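Side-chain contacts in SusD family protein (Bacteroides uniformis, PDB 7KV1), which probably binds beta-glucan at the cell surface of a gut bacterium, as a SusD-like glycan-binding protein built on tetratricopeptide-like helices: residues Y68-L71 with N72-G75; A194-E197 with A198-S202; N485-T488 with T489-P493. One frame throughout, in Å; residues are numbered along the deposited sequence.

Contact 1 of 3, residues Y68-L71 with N72-G75; sequences YNAL and NIDG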
loop_
_atom_site.group_PDB
_atom_site.type_symbol
_atom_site.label_atom_id
_atom_site.label_comp_id
_atom_site.label_asym_id
_atom_site.label_seq_id
_atom_site.Cartn_x
_atom_site.Cartn_y
_atom_site.Cartn_z
ATOM N N TYR A 68 15.780 0.945 8.145
ATOM C CA TYR A 68 14.454 0.294 8.294
ATOM C C TYR A 68 13.349 1.193 7.702
ATOM O O TYR A 68 13.335 2.411 7.895
ATOM C CB TYR A 68 14.238 -0.118 9.752
ATOM C CG TYR A 68 15.081 -1.310 10.148
ATOM C CD1 TYR A 68 14.943 -2.520 9.484
ATOM C CD2 TYR A 68 16.051 -1.221 11.134
ATOM C CE1 TYR A 68 15.721 -3.620 9.807
ATOM C CE2 TYR A 68 16.835 -2.315 11.474
ATOM C CZ TYR A 68 16.670 -3.520 10.808
ATOM O OH TYR A 68 17.417 -4.620 11.118
ATOM N N ASN A 69 12.405 0.560 7.011
ATOM C CA ASN A 69 11.300 1.255 6.302
ATOM C C ASN A 69 10.112 0.293 6.176
ATOM O O ASN A 69 10.292 -0.905 6.472
ATOM C CB ASN A 69 11.786 1.771 4.952
ATOM C CG ASN A 69 10.775 2.699 4.313
ATOM O OD1 ASN A 69 9.994 3.348 5.012
ATOM N ND2 ASN A 69 10.771 2.757 2.993
ATOM N N ALA A 70 8.936 0.796 5.780
ATOM C CA ALA A 70 7.718 -0.018 5.589
ATOM C C ALA A 70 6.794 0.707 4.610
ATOM O O ALA A 70 6.684 1.941 4.682
ATOM C CB ALA A 70 7.051 -0.264 6.917
ATOM N N LEU A 71 6.147 -0.042 3.733
ATOM C CA LEU A 71 5.284 0.533 2.666
ATOM C C LEU A 71 4.086 1.240 3.315
ATOM O O LEU A 71 3.611 2.237 2.724
ATOM C CB LEU A 71 4.837 -0.590 1.724
ATOM C CG LEU A 71 5.967 -1.200 0.884
ATOM C CD1 LEU A 71 5.460 -2.341 0.026
ATOM C CD2 LEU A 71 6.619 -0.138 0.007
ATOM N N ASN A 72 3.541 0.722 4.427
ATOM C CA ASN A 72 2.351 1.361 5.050
ATOM C C ASN A 72 2.801 2.661 5.721
ATOM O O ASN A 72 2.026 3.637 5.641
ATOM C CB ASN A 72 1.536 0.428 5.962
ATOM C CG ASN A 72 2.297 -0.109 7.160
ATOM O OD1 ASN A 72 3.516 -0.320 7.091
ATOM N ND2 ASN A 72 1.583 -0.364 8.264
ATOM N N ILE A 73 4.000 2.712 6.330
ATOM C CA ILE A 73 4.537 3.977 6.900
ATOM C C ILE A 73 4.622 4.991 5.745
ATOM O O ILE A 73 4.116 6.113 5.900
ATOM C CB ILE A 73 5.883 3.790 7.638
ATOM C CG1 ILE A 73 5.715 2.921 8.890
ATOM C CG2 ILE A 73 6.483 5.137 7.960
ATOM C CD1 ILE A 73 7.015 2.520 9.532
ATOM N N ASP A 74 5.226 4.604 4.630
ATOM C CA ASP A 74 5.452 5.521 3.477
ATOM C C ASP A 74 4.090 6.022 2.970
ATOM O O ASP A 74 3.971 7.233 2.651
ATOM C CB ASP A 74 6.276 4.836 2.386
ATOM C CG ASP A 74 7.705 4.465 2.775
ATOM O OD1 ASP A 74 8.178 4.896 3.868
ATOM O OD2 ASP A 74 8.347 3.767 1.980
ATOM N N GLY A 75 3.071 5.149 2.953
ATOM C CA GLY A 75 1.727 5.499 2.482
ATOM C C GLY A 75 0.907 6.264 3.515
ATOM O O GLY A 75 -0.170 6.790 3.151
#

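Contact 2 of 3, residues A194-E197 with A198-S202; sequences AELE and AVIDS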
loop_
_atom_site.group_PDB
_atom_site.type_symbol
_atom_site.label_atom_id
_atom_site.label_comp_id
_atom_site.label_asym_id
_atom_site.label_seq_id
_atom_site.Cartn_x
_atom_site.Cartn_y
_atom_site.Cartn_z
ATOM N N ALA A 194 -1.155 0.335 -20.224
ATOM C CA ALA A 194 -1.070 -0.459 -21.481
ATOM C C ALA A 194 -0.410 -1.802 -21.190
ATOM O O ALA A 194 -0.960 -2.823 -21.605
ATOM C CB ALA A 194 -0.334 0.271 -22.599
ATOM N N GLU A 195 0.694 -1.802 -20.459
ATOM C CA GLU A 195 1.444 -3.027 -20.112
ATOM C C GLU A 195 0.522 -3.928 -19.274
ATOM O O GLU A 195 0.403 -5.160 -19.588
ATOM C CB GLU A 195 2.797 -2.637 -19.492
ATOM C CG GLU A 195 3.622 -3.778 -18.913
ATOM C CD GLU A 195 4.154 -4.836 -19.888
ATOM O OE1 GLU A 195 3.859 -4.741 -21.081
ATOM O OE2 GLU A 195 4.819 -5.788 -19.437
ATOM N N LEU A 196 -0.198 -3.361 -18.308
ATOM C CA LEU A 196 -1.059 -4.159 -17.400
ATOM C C LEU A 196 -2.235 -4.738 -18.203
ATOM O O LEU A 196 -2.584 -5.891 -17.996
ATOM C CB LEU A 196 -1.527 -3.271 -16.249
ATOM C CG LEU A 196 -2.348 -3.976 -15.177
ATOM C CD1 LEU A 196 -1.674 -5.244 -14.703
ATOM C CD2 LEU A 196 -2.625 -3.010 -14.020
ATOM N N GLU A 197 -2.814 -3.959 -19.102
ATOM C CA GLU A 197 -3.876 -4.443 -20.014
ATOM C C GLU A 197 -3.377 -5.652 -20.823
ATOM O O GLU A 197 -4.092 -6.657 -20.872
ATOM C CB GLU A 197 -4.365 -3.277 -20.852
ATOM C CG GLU A 197 -5.299 -2.385 -20.047
ATOM C CD GLU A 197 -5.848 -1.197 -20.789
ATOM O OE1 GLU A 197 -5.212 -0.816 -21.784
ATOM O OE2 GLU A 197 -6.887 -0.628 -20.355
ATOM N N ALA A 198 -2.184 -5.596 -21.400
ATOM C CA ALA A 198 -1.587 -6.757 -22.110
ATOM C C ALA A 198 -1.453 -7.955 -21.163
ATOM O O ALA A 198 -1.813 -9.099 -21.562
ATOM C CB ALA A 198 -0.276 -6.389 -22.763
ATOM N N VAL A 199 -0.995 -7.748 -19.942
ATOM C CA VAL A 199 -0.869 -8.872 -18.975
ATOM C C VAL A 199 -2.261 -9.459 -18.691
ATOM O O VAL A 199 -2.437 -10.687 -18.761
ATOM C CB VAL A 199 -0.138 -8.426 -17.699
ATOM C CG1 VAL A 199 -0.286 -9.430 -16.567
ATOM C CG2 VAL A 199 1.328 -8.147 -17.993
ATOM N N ILE A 200 -3.230 -8.619 -18.369
ATOM C CA ILE A 200 -4.603 -9.072 -17.997
ATOM C C ILE A 200 -5.260 -9.789 -19.205
ATOM O O ILE A 200 -5.843 -10.906 -19.027
ATOM C CB ILE A 200 -5.408 -7.863 -17.469
ATOM C CG1 ILE A 200 -4.915 -7.482 -16.073
ATOM C CG2 ILE A 200 -6.912 -8.134 -17.503
ATOM C CD1 ILE A 200 -5.444 -6.157 -15.555
ATOM N N ASP A 201 -5.190 -9.189 -20.401
ATOM C CA ASP A 201 -5.845 -9.724 -21.630
ATOM C C ASP A 201 -5.225 -11.079 -22.014
ATOM O O ASP A 201 -5.927 -11.837 -22.677
ATOM C CB ASP A 201 -5.733 -8.777 -22.827
ATOM C CG ASP A 201 -6.531 -7.496 -22.690
ATOM O OD1 ASP A 201 -7.389 -7.458 -21.812
ATOM O OD2 ASP A 201 -6.304 -6.566 -23.505
ATOM N N SER A 202 -3.977 -11.379 -21.637
ATOM C CA SER A 202 -3.345 -12.709 -21.870
ATOM C C SER A 202 -4.191 -13.840 -21.253
ATOM O O SER A 202 -4.079 -14.979 -21.731
ATOM C CB SER A 202 -1.919 -12.763 -21.391
ATOM O OG SER A 202 -1.830 -12.918 -19.975
#

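Contact 3 of 3, residues N485-T488 with T489-P493; sequences NKAT and TALVP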
loop_
_atom_site.group_PDB
_atom_site.type_symbol
_atom_site.label_atom_id
_atom_site.label_comp_id
_atom_site.label_asym_id
_atom_site.label_seq_id
_atom_site.Cartn_x
_atom_site.Cartn_y
_atom_site.Cartn_z
ATOM N N ASN A 485 -12.371 14.648 2.888
ATOM C CA ASN A 485 -11.928 13.502 2.053
ATOM C C ASN A 485 -11.060 14.006 0.900
ATOM O O ASN A 485 -10.716 13.179 0.029
ATOM C CB ASN A 485 -13.142 12.682 1.633
ATOM C CG ASN A 485 -13.629 11.790 2.759
ATOM O OD1 ASN A 485 -12.832 11.298 3.568
ATOM N ND2 ASN A 485 -14.923 11.577 2.830
ATOM N N LYS A 486 -10.622 15.270 0.934
ATOM C CA LYS A 486 -9.733 15.814 -0.125
ATOM C C LYS A 486 -8.429 16.319 0.482
ATOM O O LYS A 486 -8.503 17.030 1.470
ATOM C CB LYS A 486 -10.421 16.940 -0.910
ATOM C CG LYS A 486 -11.657 16.509 -1.664
ATOM C CD LYS A 486 -12.432 17.689 -2.215
ATOM C CE LYS A 486 -11.680 18.450 -3.281
ATOM N NZ LYS A 486 -12.532 18.651 -4.481
ATOM N N ALA A 487 -7.296 16.048 -0.183
ATOM C CA ALA A 487 -5.940 16.426 0.276
ATOM C C ALA A 487 -5.868 17.923 0.635
ATOM O O ALA A 487 -5.321 18.223 1.730
ATOM C CB ALA A 487 -4.885 16.054 -0.739
ATOM N N THR A 488 -6.327 18.832 -0.235
ATOM C CA THR A 488 -6.113 20.292 -0.036
ATOM C C THR A 488 -6.801 20.803 1.230
ATOM O O THR A 488 -6.344 21.842 1.757
ATOM C CB THR A 488 -6.564 21.137 -1.238
ATOM O OG1 THR A 488 -7.912 20.804 -1.590
ATOM C CG2 THR A 488 -5.655 20.933 -2.425
ATOM N N THR A 489 -7.877 20.167 1.680
ATOM C CA THR A 489 -8.667 20.623 2.845
ATOM C C THR A 489 -8.467 19.704 4.047
ATOM O O THR A 489 -8.725 20.159 5.141
ATOM C CB THR A 489 -10.149 20.784 2.479
ATOM O OG1 THR A 489 -10.499 19.675 1.650
ATOM C CG2 THR A 489 -10.417 22.114 1.787
ATOM N N ALA A 490 -8.025 18.462 3.870
ATOM C CA ALA A 490 -7.846 17.530 5.009
ATOM C C ALA A 490 -6.421 17.637 5.548
ATOM O O ALA A 490 -6.215 17.311 6.723
ATOM C CB ALA A 490 -8.152 16.102 4.588
ATOM N N LEU A 491 -5.451 17.893 4.676
ATOM C CA LEU A 491 -4.008 17.860 5.044
ATOM C C LEU A 491 -3.575 19.296 5.324
ATOM O O LEU A 491 -2.911 19.943 4.489
ATOM C CB LEU A 491 -3.208 17.174 3.939
ATOM C CG LEU A 491 -3.645 15.736 3.654
ATOM C CD1 LEU A 491 -2.836 15.157 2.498
ATOM C CD2 LEU A 491 -3.563 14.832 4.893
ATOM N N VAL A 492 -3.982 19.765 6.480
ATOM C CA VAL A 492 -3.805 21.178 6.912
ATOM C C VAL A 492 -3.117 21.180 8.273
ATOM O O VAL A 492 -2.994 20.137 8.906
ATOM C CB VAL A 492 -5.160 21.919 6.970
ATOM C CG1 VAL A 492 -5.772 22.107 5.585
ATOM C CG2 VAL A 492 -6.163 21.263 7.903
ATOM N N PRO A 493 -2.643 22.355 8.765
ATOM C CA PRO A 493 -2.016 22.437 10.087
ATOM C C PRO A 493 -2.931 21.921 11.209
ATOM O O PRO A 493 -4.128 22.077 11.115
ATOM C CB PRO A 493 -1.674 23.943 10.225
ATOM C CG PRO A 493 -1.506 24.403 8.786
ATOM C CD PRO A 493 -2.573 23.627 8.028
#

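Contact 1 of 3, residues Y68-L71 with N72-G75
This is a local, buried contact at the N-terminal end of helix 71-76, where the incoming loop meets the first turn. Asn69 of the loop reaches forward to Asp74, five residues on. Its ND2 donates to Asp74 OD2 at 2.8 Å, with an N-H...O angle of 151°. The bond uses the syn lone pair of OD2, on the side of the other carboxylate oxygen. The two side chains come from opposite directions, and the amide and carboxylate planes are turned 35° apart. Asn69 OD1 faces Asp74 OD1 at 2.6 Å. Asn69 reaches this place because CG stands opposite the backbone N (chi1 -170°). Its OD1 also takes a weak bond from Ala70 N, which may help to hold the amide in its rotation.

Ala70 is the N-cap. Its O accepts from Asp74 N at 3.0 Å, and Leu71 O accepts from Gly75 N in the next step of the helix. On another side, Ala70 CB meets the end of Ile73, with CD1 at 3.8 Å. The OD1 of Asn72 also lies against Ala70 CB, while Asn72 ND2 is bound by Gly464 O. Trp95 of helix 93-99 and Leu112 of helix 110-129 touch both Asn69 and Asp74. The motif is a helix start: Ala70 is the N-cap, the first i to i+4 backbone bonds follow it, and a side-chain bridge joins the residue before the cap to Asp74 in the first turn.

Contact 2 of 3, residues A194-E197 with A198-S202
Ile200 lies over the end of Leu196, one turn earlier on helix 185-201. Its CD1 comes to 3.8 Å from Leu196 CG and also touches CD1 of the leucine. The two side chains cross at a slant. Leu196 has CG opposite its own backbone N (chi1 -176°), which brings its branch near Ile200 although its CB points away. Ile200 CG1 rests on Leu196 O at 3.4 Å, the same oxygen that accepts from Ile200 N. That bond is short, 2.8 Å, and nearly straight, with an N-H...O angle of 167°. With an alanine here in place of Ile200, a gap would probably open beside the Leu196 branch, which would be freer to turn.

The same spacing repeats along the helix. Val199 sets CG2 against Glu195 O at 3.5 Å. Asp201 bends back so that its CG lies 3.2 Å from Glu197 O, which accepts from Asp201 N. Farther along, Ser202 OG turns back and donates to Val199 O at 2.6 Å, with the donor tilted 19° from the carbonyl plane.

Glu195 forms salt bridges with Arg149 and Arg152 of helix 138-162, while Glu197 bonds to Tyr237 and makes salt bridges with Arg249 and Lys252. Leu196 and Ile200 face helix 230-244, through Val236, Tyr237, Ala233 and Tyr234, and Tyr256 of helix 250-262 touches Ile200 and Asp201. Helix 185-201 thus packs against helix 138-162 as well as against the pair 230-244 and 250-262.

Contact 3 of 3, residues N485-T488 with T489-P493
The backbone makes one short helical turn, 487-490, with Lys486 as N-cap and Leu491 the first residue to leave helical angles. Lys486 O is gripped twice. Ala490 N donates to it at 2.8 Å, nearly in line with the C=O bond. Thr489 N also donates, at 3.2 Å, but from above the carbonyl plane, 48° out of it and not on a lone pair. The next carbonyl, Ala487 O, takes Leu491 N at 3.0 Å, with the donor tilted 30° from its plane.

The side chains follow this turn. Leu491 lies back along Ala487. Its CB rests on Ala487 O at 3.2 Å, and CD1 meets Ala487 CB at 3.9 Å. CG of Leu491 stands opposite the carbonyl carbon (chi1 -59°), which directs the branch back over the alanine. Ala490 CB sits close to Lys486 O, 3.3 Å away, beside its own bonded N-H. Lys486 CB comes to 3.7 Å from Thr489 OG1. Beyond the helix, Val492 CG1 lies near Thr488 O at 3.9 Å.

The hydroxyl of Thr489 bonds to Ala483 O, so Thr489 is also tied to the chain just before the helix, and Thr488 OG1 bonds to Glu476. Asn485 bonds Asp452 and Thr456 of helix 451-461 and Arg468 of helix 468-474, so the chain leading into the turn is held to both helices. The apolar face, Ala487, Ala490 and Leu491, packs on Leu472 of helix 468-474, with Tyr469 and Tyr101 also touching Leu491, while backbone bonds join Ala487 to Leu472 and Leu491 to Trp503.

The three contacts are separate turns of one chain, in series and without touching. Contacts 1 and 3 lie nearest each other, with centres 21 Å apart and nearest atoms about 9 Å. Contact 1 is the most central, its centre 9 Å from that of the chain, against 21 Å for contact 2 and 20 Å for contact 3. Contacts 2 and 3 are farthest apart, at 35 Å between centres. Contacts 1 and 2 belong to the N-terminal part of the chain, contact 3 to the C-terminal part. None supplies a residue of the cobalt hexammine pocket, which is formed by Leu260, Ile261, Ser263, Pro264, Phe266, Arg267 and Tyr408.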